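Local coordinates for protein putative metallopeptidase (Shewanella baltica OS155, PDB 3IEH) that probably acts as a zinc-dependent carboxypeptidase of the M14 family, hydrolysing its substrate at a metal centre, at residues L200-P205 / T245-Q251; R191-L196 / H266-C271; G40-K44 / S55-P60. All coordinates share one frame; numbering follows the deposited sequence.

Contact 1: residues L200-P205 / T245-Q251; sequences LGGYFP and TETPALQ
The carbonyl oxygen of L200 accepts two backbone hydrogen bonds, from Y203 N at 2.8 Å and from F204 N at 2.9 Å. The shared acceptor draws Y203 and F204 back over L200, and the side chains of L200 and F204 both start out toward strand 242-248. The F204 ring is the centre of the apolar packing that follows. P248 CD lies over one face, 3.7 Å from the ring centroid and 21° off the ring normal, a proline CH-pi contact; Y203 CB covers the opposite face, so the ring is held between the two. Q251 runs antiparallel to the F204 side chain, its amide plane 25° from that of the ring, with Q251 CG 3.6 Å from F204 CD1. A type I turn from P248 to Q251, closed by Q251 N to P248 O at 3.1 Å, and a chi1 of -61°, which puts CG beside the backbone N, bring CB and CG against the ring. T247 CG2 fits between the ring and the leucine, 3.8 Å from L200 CD2, while T247 OG1 is taken up elsewhere by E171 and N260. Strand 242-248 uses its two faces differently: E246, predicted to be the catalytic proton donor/acceptor, starts away from this packing, and its side chain lies about 4 Å from the zinc ion and about 3 Å from the side chain of the zinc ligand H170. Q251 NE2 is hydrogen-bonded to R176 O. Strand 242-248 runs between strands 165-172 and 179-183 of the central sheet, and F204 also touches A178 and, on helix 253-271, A259.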
loop_
_atom_site.group_PDB
_atom_site.type_symbol
_atom_site.label_atom_id
_atom_site.label_comp_id
_atom_site.label_asym_id
_atom_site.label_seq_id
_atom_site.Cartn_x
_atom_site.Cartn_y
_atom_site.Cartn_z
ATOM N N LEU A 200 -0.177 -1.157 -14.684
ATOM C CA LEU A 200 -1.307 -2.057 -14.366
ATOM C C LEU A 200 -1.987 -2.516 -15.655
ATOM O O LEU A 200 -2.364 -3.688 -15.795
ATOM C CB LEU A 200 -2.320 -1.348 -13.464
ATOM C CG LEU A 200 -1.826 -0.865 -12.097
ATOM C CD1 LEU A 200 -2.997 -0.208 -11.361
ATOM C CD2 LEU A 200 -1.252 -2.055 -11.300
ATOM N N GLY A 201 -2.108 -1.582 -16.600
ATOM C CA GLY A 201 -2.696 -1.860 -17.904
ATOM C C GLY A 201 -1.953 -2.940 -18.642
ATOM O O GLY A 201 -2.502 -3.550 -19.521
ATOM N N GLY A 202 -0.691 -3.181 -18.292
ATOM C CA GLY A 202 0.076 -4.265 -18.898
ATOM C C GLY A 202 -0.297 -5.641 -18.381
ATOM O O GLY A 202 0.051 -6.627 -18.995
ATOM N N TYR A 203 -0.978 -5.714 -17.239
ATOM C CA TYR A 203 -1.433 -6.993 -16.676
ATOM C C TYR A 203 -2.926 -7.178 -16.780
ATOM O O TYR A 203 -3.396 -8.321 -16.846
ATOM C CB TYR A 203 -1.071 -7.116 -15.190
ATOM C CG TYR A 203 0.403 -7.146 -14.972
ATOM C CD1 TYR A 203 1.114 -5.966 -14.894
ATOM C CD2 TYR A 203 1.101 -8.346 -14.894
ATOM C CE1 TYR A 203 2.475 -5.955 -14.707
ATOM C CE2 TYR A 203 2.485 -8.346 -14.720
ATOM C CZ TYR A 203 3.160 -7.143 -14.626
ATOM O OH TYR A 203 4.525 -7.082 -14.453
ATOM N N PHE A 204 -3.678 -6.071 -16.768
ATOM C CA PHE A 204 -5.133 -6.179 -16.708
ATOM C C PHE A 204 -5.823 -5.203 -17.631
ATOM O O PHE A 204 -5.222 -4.223 -18.081
ATOM C CB PHE A 204 -5.623 -5.916 -15.266
ATOM C CG PHE A 204 -4.954 -6.752 -14.235
ATOM C CD1 PHE A 204 -5.173 -8.116 -14.189
ATOM C CD2 PHE A 204 -4.106 -6.175 -13.305
ATOM C CE1 PHE A 204 -4.555 -8.899 -13.248
ATOM C CE2 PHE A 204 -3.472 -6.952 -12.367
ATOM C CZ PHE A 204 -3.694 -8.317 -12.333
ATOM N N PRO A 205 -7.096 -5.474 -17.930
ATOM C CA PRO A 205 -7.855 -4.397 -18.591
ATOM C C PRO A 205 -8.021 -3.227 -17.583
ATOM O O PRO A 205 -7.980 -3.448 -16.370
ATOM C CB PRO A 205 -9.205 -5.035 -18.940
ATOM C CG PRO A 205 -9.308 -6.328 -18.116
ATOM C CD PRO A 205 -7.891 -6.686 -17.649
ATOM N N THR A 245 -2.773 2.184 -5.899
ATOM C CA THR A 245 -3.072 1.311 -7.017
ATOM C C THR A 245 -4.133 0.307 -6.593
ATOM O O THR A 245 -4.180 -0.112 -5.436
ATOM C CB THR A 245 -1.821 0.541 -7.491
ATOM O OG1 THR A 245 -1.306 -0.206 -6.399
ATOM C CG2 THR A 245 -0.720 1.514 -8.012
ATOM N N GLU A 246 -4.995 -0.052 -7.539
ATOM C CA GLU A 246 -6.055 -1.027 -7.290
ATOM C C GLU A 246 -5.981 -2.111 -8.375
ATOM O O GLU A 246 -6.379 -1.884 -9.503
ATOM C CB GLU A 246 -7.421 -0.326 -7.326
ATOM C CG GLU A 246 -7.606 0.706 -6.224
ATOM C CD GLU A 246 -8.055 0.113 -4.891
ATOM O OE1 GLU A 246 -8.394 -1.097 -4.776
ATOM O OE2 GLU A 246 -8.083 0.895 -3.938
ATOM N N THR A 247 -5.406 -3.259 -8.040
ATOM C CA THR A 247 -5.450 -4.409 -8.919
ATOM C C THR A 247 -6.791 -5.143 -8.732
ATOM O O THR A 247 -7.380 -5.167 -7.641
ATOM C CB THR A 247 -4.253 -5.377 -8.697
ATOM O OG1 THR A 247 -4.118 -5.704 -7.302
ATOM C CG2 THR A 247 -2.963 -4.768 -9.222
ATOM N N PRO A 248 -7.295 -5.739 -9.795
ATOM C CA PRO A 248 -8.610 -6.375 -9.710
ATOM C C PRO A 248 -8.575 -7.766 -9.100
ATOM O O PRO A 248 -8.008 -8.692 -9.705
ATOM C CB PRO A 248 -9.052 -6.439 -11.177
ATOM C CG PRO A 248 -7.753 -6.490 -11.957
ATOM C CD PRO A 248 -6.749 -5.722 -11.161
ATOM N N ALA A 249 -9.256 -7.941 -7.968
ATOM C CA ALA A 249 -9.165 -9.191 -7.212
ATOM C C ALA A 249 -10.057 -10.308 -7.765
ATOM O O ALA A 249 -10.118 -11.398 -7.180
ATOM C CB ALA A 249 -9.442 -8.948 -5.715
ATOM N N LEU A 250 -10.751 -10.029 -8.873
ATOM C CA LEU A 250 -11.505 -11.062 -9.641
ATOM C C LEU A 250 -10.594 -11.752 -10.667
ATOM O O LEU A 250 -10.996 -12.705 -11.301
ATOM C CB LEU A 250 -12.744 -10.473 -10.360
ATOM C CG LEU A 250 -13.894 -9.938 -9.492
ATOM C CD1 LEU A 250 -15.016 -9.290 -10.370
ATOM C CD2 LEU A 250 -14.457 -11.060 -8.574
ATOM N N GLN A 251 -9.381 -11.255 -10.844
ATOM C CA GLN A 251 -8.406 -11.878 -11.724
ATOM C C GLN A 251 -7.533 -12.841 -10.917
ATOM O O GLN A 251 -7.584 -12.900 -9.678
ATOM C CB GLN A 251 -7.505 -10.803 -12.378
ATOM C CG GLN A 251 -8.219 -9.753 -13.255
ATOM C CD GLN A 251 -8.899 -10.324 -14.494
ATOM O OE1 GLN A 251 -8.696 -11.486 -14.818
ATOM N NE2 GLN A 251 -9.717 -9.500 -15.196
#

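Contact 2: residues R191-L196 / H266-C271; sequences RFSLDL and HFLALC
The F192 ring carries L196 CD1 over one face, from its own helix, and meets F267 CD1 at its edge, 3.8 Å from F192 CE1; the two side chains run alongside one another in the same direction. At the edge of the H266 ring, in its plane, sits D195 OD2, 3.1 Å from H266 CD2. These groups border a nearly antiparallel helix pair, whose short axes approach to 10.1 Å at 158°, joined by a single knob-into-hole contact. The knob is L270, which enters the hole formed by R191, F192, D195 and L196. Both its methyls lie against D195 CB; CD2 also reaches R191 CG (3.5 Å) and CD1 reaches L196 CG (4.0 Å). The sulfur of C271 adds an oblique sulfur-aromatic contact, SG to F192 CE1 at 3.7 Å. Beneath the pair, F192 and L196 reach A243 of strand 242-248 and F267 reaches L69 and I71 of strand 68-73, so both helices rest on the central sheet. Within helix 191-196, R191 NH2 and D195 OD1 form a salt bridge (3.4 Å), held by charge rather than a directed N-H; OD1 is also hydrogen-bonded to a glycerol, probably from the crystallisation liquor. H266 ND1 is hydrogen-bonded to A262 O, which probably limits the ring's rotation, with CD2 directed at D195 OD2.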
loop_
_atom_site.group_PDB
_atom_site.type_symbol
_atom_site.label_atom_id
_atom_site.label_comp_id
_atom_site.label_asym_id
_atom_site.label_seq_id
_atom_site.Cartn_x
_atom_site.Cartn_y
_atom_site.Cartn_z
ATOM N N ARG A 191 3.340 12.226 -15.930
ATOM C CA ARG A 191 3.986 10.928 -16.144
ATOM C C ARG A 191 3.846 9.953 -14.964
ATOM O O ARG A 191 3.633 8.763 -15.157
ATOM C CB ARG A 191 5.449 11.137 -16.576
ATOM C CG ARG A 191 6.504 10.265 -15.884
ATOM C CD ARG A 191 7.500 9.663 -16.872
ATOM N NE ARG A 191 6.882 8.529 -17.562
ATOM C CZ ARG A 191 7.549 7.554 -18.169
ATOM N NH1 ARG A 191 8.882 7.546 -18.193
ATOM N NH2 ARG A 191 6.872 6.574 -18.756
ATOM N N PHE A 192 3.966 10.464 -13.749
ATOM C CA PHE A 192 3.791 9.656 -12.555
ATOM C C PHE A 192 2.475 8.834 -12.593
ATOM O O PHE A 192 2.497 7.615 -12.524
ATOM C CB PHE A 192 3.807 10.579 -11.335
ATOM C CG PHE A 192 3.605 9.865 -10.045
ATOM C CD1 PHE A 192 4.631 9.134 -9.485
ATOM C CD2 PHE A 192 2.373 9.911 -9.393
ATOM C CE1 PHE A 192 4.432 8.437 -8.286
ATOM C CE2 PHE A 192 2.172 9.240 -8.210
ATOM C CZ PHE A 192 3.205 8.503 -7.647
ATOM N N SER A 193 1.356 9.546 -12.722
ATOM C CA SER A 193 0.016 8.984 -12.802
ATOM C C SER A 193 -0.119 8.056 -14.000
ATOM O O SER A 193 -0.553 6.908 -13.867
ATOM C CB SER A 193 -1.035 10.122 -12.895
ATOM O OG SER A 193 -0.974 10.974 -11.750
ATOM N N LEU A 194 0.267 8.553 -15.174
ATOM C CA LEU A 194 0.080 7.800 -16.422
ATOM C C LEU A 194 0.930 6.537 -16.519
ATOM O O LEU A 194 0.493 5.561 -17.119
ATOM C CB LEU A 194 0.319 8.703 -17.630
ATOM C CG LEU A 194 -0.683 9.863 -17.745
ATOM C CD1 LEU A 194 -0.263 10.758 -18.881
ATOM C CD2 LEU A 194 -2.145 9.390 -17.922
ATOM N N ASP A 195 2.123 6.551 -15.924
ATOM C CA ASP A 195 2.997 5.393 -15.972
ATOM C C ASP A 195 2.485 4.284 -15.077
ATOM O O ASP A 195 2.571 3.110 -15.431
ATOM C CB ASP A 195 4.435 5.737 -15.577
ATOM C CG ASP A 195 5.370 4.523 -15.679
ATOM O OD1 ASP A 195 5.606 4.049 -16.809
ATOM O OD2 ASP A 195 5.850 4.025 -14.636
ATOM N N LEU A 196 1.983 4.637 -13.896
ATOM C CA LEU A 196 1.406 3.635 -12.995
ATOM C C LEU A 196 0.178 2.999 -13.629
ATOM O O LEU A 196 0.045 1.779 -13.681
ATOM C CB LEU A 196 1.088 4.255 -11.657
ATOM C CG LEU A 196 2.355 4.592 -10.843
ATOM C CD1 LEU A 196 1.993 5.340 -9.554
ATOM C CD2 LEU A 196 3.199 3.333 -10.542
ATOM N N HIS A 266 7.915 0.401 -10.686
ATOM C CA HIS A 266 7.690 1.610 -11.455
ATOM C C HIS A 266 7.586 2.852 -10.560
ATOM O O HIS A 266 8.093 3.914 -10.918
ATOM C CB HIS A 266 6.452 1.457 -12.354
ATOM C CG HIS A 266 6.725 0.692 -13.614
ATOM N ND1 HIS A 266 6.933 -0.672 -13.626
ATOM C CD2 HIS A 266 6.839 1.100 -14.899
ATOM C CE1 HIS A 266 7.158 -1.070 -14.863
ATOM N NE2 HIS A 266 7.088 -0.018 -15.656
ATOM N N PHE A 267 6.919 2.712 -9.415
ATOM C CA PHE A 267 6.792 3.795 -8.458
ATOM C C PHE A 267 8.187 4.307 -8.065
ATOM O O PHE A 267 8.437 5.509 -8.126
ATOM C CB PHE A 267 6.029 3.313 -7.228
ATOM C CG PHE A 267 6.068 4.269 -6.059
ATOM C CD1 PHE A 267 5.311 5.430 -6.061
ATOM C CD2 PHE A 267 6.843 3.993 -4.944
ATOM C CE1 PHE A 267 5.316 6.310 -4.961
ATOM C CE2 PHE A 267 6.851 4.862 -3.851
ATOM C CZ PHE A 267 6.078 6.019 -3.863
ATOM N N LEU A 268 9.068 3.385 -7.677
ATOM C CA LEU A 268 10.460 3.706 -7.334
ATOM C C LEU A 268 11.262 4.355 -8.480
ATOM O O LEU A 268 11.991 5.308 -8.251
ATOM C CB LEU A 268 11.201 2.459 -6.849
ATOM C CG LEU A 268 10.686 1.840 -5.546
ATOM C CD1 LEU A 268 11.591 0.681 -5.212
ATOM C CD2 LEU A 268 10.628 2.815 -4.389
ATOM N N ALA A 269 11.111 3.831 -9.703
ATOM C CA ALA A 269 11.768 4.403 -10.897
ATOM C C ALA A 269 11.232 5.825 -11.178
ATOM O O ALA A 269 11.994 6.762 -11.403
ATOM C CB ALA A 269 11.581 3.481 -12.130
ATOM N N LEU A 270 9.922 5.999 -11.139
ATOM C CA LEU A 270 9.337 7.328 -11.335
ATOM C C LEU A 270 9.805 8.341 -10.271
ATOM O O LEU A 270 10.030 9.503 -10.593
ATOM C CB LEU A 270 7.805 7.251 -11.332
ATOM C CG LEU A 270 7.186 6.595 -12.558
ATOM C CD1 LEU A 270 5.829 6.006 -12.217
ATOM C CD2 LEU A 270 7.111 7.605 -13.748
ATOM N N CYS A 271 9.961 7.896 -9.024
ATOM C CA CYS A 271 10.309 8.800 -7.935
ATOM C C CYS A 271 11.787 8.901 -7.636
ATOM O O CYS A 271 12.173 9.656 -6.742
ATOM C CB CYS A 271 9.556 8.408 -6.663
ATOM S SG CYS A 271 7.777 8.654 -6.809
#

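Contact 3: residues G40-K44 / S55-P60; sequences GMVEK and SLYQSP
V42 and Q58 exchange two backbone hydrogen bonds, each 2.7 Å: V42 N to Q58 O, nearly straight at 173°, and Q58 N to V42 O. K44 and L56 repeat the arrangement, although their two bonds differ in approach: K44 N comes almost head-on to L56 O, while L56 N meets K44 O from 36° above the carbonyl plane. Between these hydrogen-bonded pairs lies the non-hydrogen-bonded pair of E43 and Y57; the alternation marks an antiparallel ladder, and since strands 42-49 and 52-58 follow one another directly it is a beta hairpin at one margin of the sheet. Among side-chain polar contacts, S55 OG donates to E43 OE2 at 2.6 Å, reaching it from above the carboxylate plane. With CG anti to the backbone N and an extended chain beyond, E43 runs alongside Y57, laying its CG over one face of the tyrosine ring. On the face of V42 and K44, Q58 NE2 is hydrogen-bonded to S104 OG. Apolar contacts complete the set. Selenomethionine M41 folds at chi3 (70°), which lays CE against the backbone of Q58 and S59 and 4.2 Å from Y57 CB; V42 CG2 meets P60 CB at 4.0 Å.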
loop_
_atom_site.group_PDB
_atom_site.type_symbol
_atom_site.label_atom_id
_atom_site.label_comp_id
_atom_site.label_asym_id
_atom_site.label_seq_id
_atom_site.Cartn_x
_atom_site.Cartn_y
_atom_site.Cartn_z
ATOM N N GLY A 40 19.034 -5.805 5.272
ATOM C CA GLY A 40 19.604 -4.901 6.280
ATOM C C GLY A 40 18.626 -3.827 6.715
ATOM O O GLY A 40 19.019 -2.809 7.260
HETATM N N MSE A 41 17.333 -4.067 6.512
HETATM C CA MSE A 41 16.318 -3.093 6.906
HETATM C C MSE A 41 16.044 -3.096 8.394
HETATM O O MSE A 41 16.117 -4.129 9.044
HETATM C CB MSE A 41 15.048 -3.319 6.113
HETATM C CG MSE A 41 15.310 -3.069 4.650
HETATM SE SE MSE A 41 13.726 -2.790 3.672
HETATM C CE MSE A 41 13.209 -1.051 4.348
ATOM N N VAL A 42 15.770 -1.917 8.931
ATOM C CA VAL A 42 15.579 -1.733 10.365
ATOM C C VAL A 42 14.088 -1.742 10.633
ATOM O O VAL A 42 13.304 -1.154 9.888
ATOM C CB VAL A 42 16.251 -0.405 10.856
ATOM C CG1 VAL A 42 16.114 -0.254 12.340
ATOM C CG2 VAL A 42 17.736 -0.384 10.474
ATOM N N GLU A 43 13.698 -2.461 11.674
ATOM C CA GLU A 43 12.316 -2.527 12.098
ATOM C C GLU A 43 12.023 -1.438 13.108
ATOM O O GLU A 43 12.789 -1.219 14.051
ATOM C CB GLU A 43 11.996 -3.869 12.739
ATOM C CG GLU A 43 10.585 -3.897 13.330
ATOM C CD GLU A 43 10.030 -5.288 13.564
ATOM O OE1 GLU A 43 10.677 -6.285 13.175
ATOM O OE2 GLU A 43 8.925 -5.376 14.137
ATOM N N LYS A 44 10.919 -0.735 12.894
ATOM C CA LYS A 44 10.416 0.202 13.889
ATOM C C LYS A 44 8.979 -0.199 14.192
ATOM O O LYS A 44 8.067 0.082 13.424
ATOM C CB LYS A 44 10.574 1.647 13.415
ATOM C CG LYS A 44 11.984 2.213 13.719
ATOM C CD LYS A 44 12.484 3.182 12.672
ATOM C CE LYS A 44 13.636 4.046 13.167
ATOM N NZ LYS A 44 13.150 5.147 14.073
ATOM N N SER A 55 4.587 -2.951 12.106
ATOM C CA SER A 55 5.909 -2.355 12.038
ATOM C C SER A 55 6.205 -1.669 10.719
ATOM O O SER A 55 5.697 -2.072 9.655
ATOM C CB SER A 55 6.955 -3.438 12.274
ATOM O OG SER A 55 6.881 -3.911 13.613
ATOM N N LEU A 56 6.998 -0.601 10.841
ATOM C CA LEU A 56 7.525 0.164 9.738
ATOM C C LEU A 56 8.923 -0.358 9.543
ATOM O O LEU A 56 9.673 -0.416 10.497
ATOM C CB LEU A 56 7.595 1.653 10.074
ATOM C CG LEU A 56 8.160 2.576 8.981
ATOM C CD1 LEU A 56 7.092 2.813 7.871
ATOM C CD2 LEU A 56 8.631 3.913 9.539
ATOM N N TYR A 57 9.279 -0.749 8.322
ATOM C CA TYR A 57 10.647 -1.183 8.039
ATOM C C TYR A 57 11.366 -0.102 7.240
ATOM O O TYR A 57 10.799 0.486 6.329
ATOM C CB TYR A 57 10.667 -2.513 7.293
ATOM C CG TYR A 57 10.268 -3.678 8.134
ATOM C CD1 TYR A 57 8.910 -3.956 8.367
ATOM C CD2 TYR A 57 11.220 -4.504 8.711
ATOM C CE1 TYR A 57 8.521 -5.034 9.130
ATOM C CE2 TYR A 57 10.834 -5.591 9.497
ATOM C CZ TYR A 57 9.485 -5.837 9.697
ATOM O OH TYR A 57 9.088 -6.898 10.461
ATOM N N GLN A 58 12.620 0.157 7.576
ATOM C CA GLN A 58 13.350 1.246 6.935
ATOM C C GLN A 58 14.756 0.845 6.506
ATOM O O GLN A 58 15.433 0.103 7.177
ATOM C CB GLN A 58 13.416 2.481 7.857
ATOM C CG GLN A 58 12.080 3.097 8.168
ATOM C CD GLN A 58 12.168 4.471 8.828
ATOM O OE1 GLN A 58 12.541 4.591 9.993
ATOM N NE2 GLN A 58 11.768 5.505 8.094
ATOM N N SER A 59 15.186 1.360 5.374
ATOM C CA SER A 59 16.541 1.143 4.931
ATOM C C SER A 59 17.472 1.907 5.891
ATOM O O SER A 59 17.163 3.010 6.317
ATOM C CB SER A 59 16.692 1.606 3.478
ATOM O OG SER A 59 16.245 2.936 3.352
ATOM N N PRO A 60 18.605 1.310 6.244
ATOM C CA PRO A 60 19.496 1.946 7.216
ATOM C C PRO A 60 20.396 3.068 6.633
ATOM O O PRO A 60 20.830 2.987 5.479
ATOM C CB PRO A 60 20.355 0.774 7.688
ATOM C CG PRO A 60 20.502 -0.069 6.432
ATOM C CD PRO A 60 19.192 0.084 5.671
#

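Along the chain, contact 3 comes first and closes before the others open; segment 191-196 of contact 2 then precedes both segments of contact 1, and 266-271 follows them. Contacts 1 and 2 share helix 191-201, their centres 16 Å apart; contact 1 packs on strand 242-248 and contact 2 on helix 253-271, which follows it in the chain. Contact 3 lies on the other side of the chain's centre from contact 1, 29 Å between centres, and 24 Å from contact 2. One mixed sheet connects contacts 1 and 3. The zinc site thus lies near contact 1, while contact 3, in the hairpin at the edge of the same sheet, is remote from it.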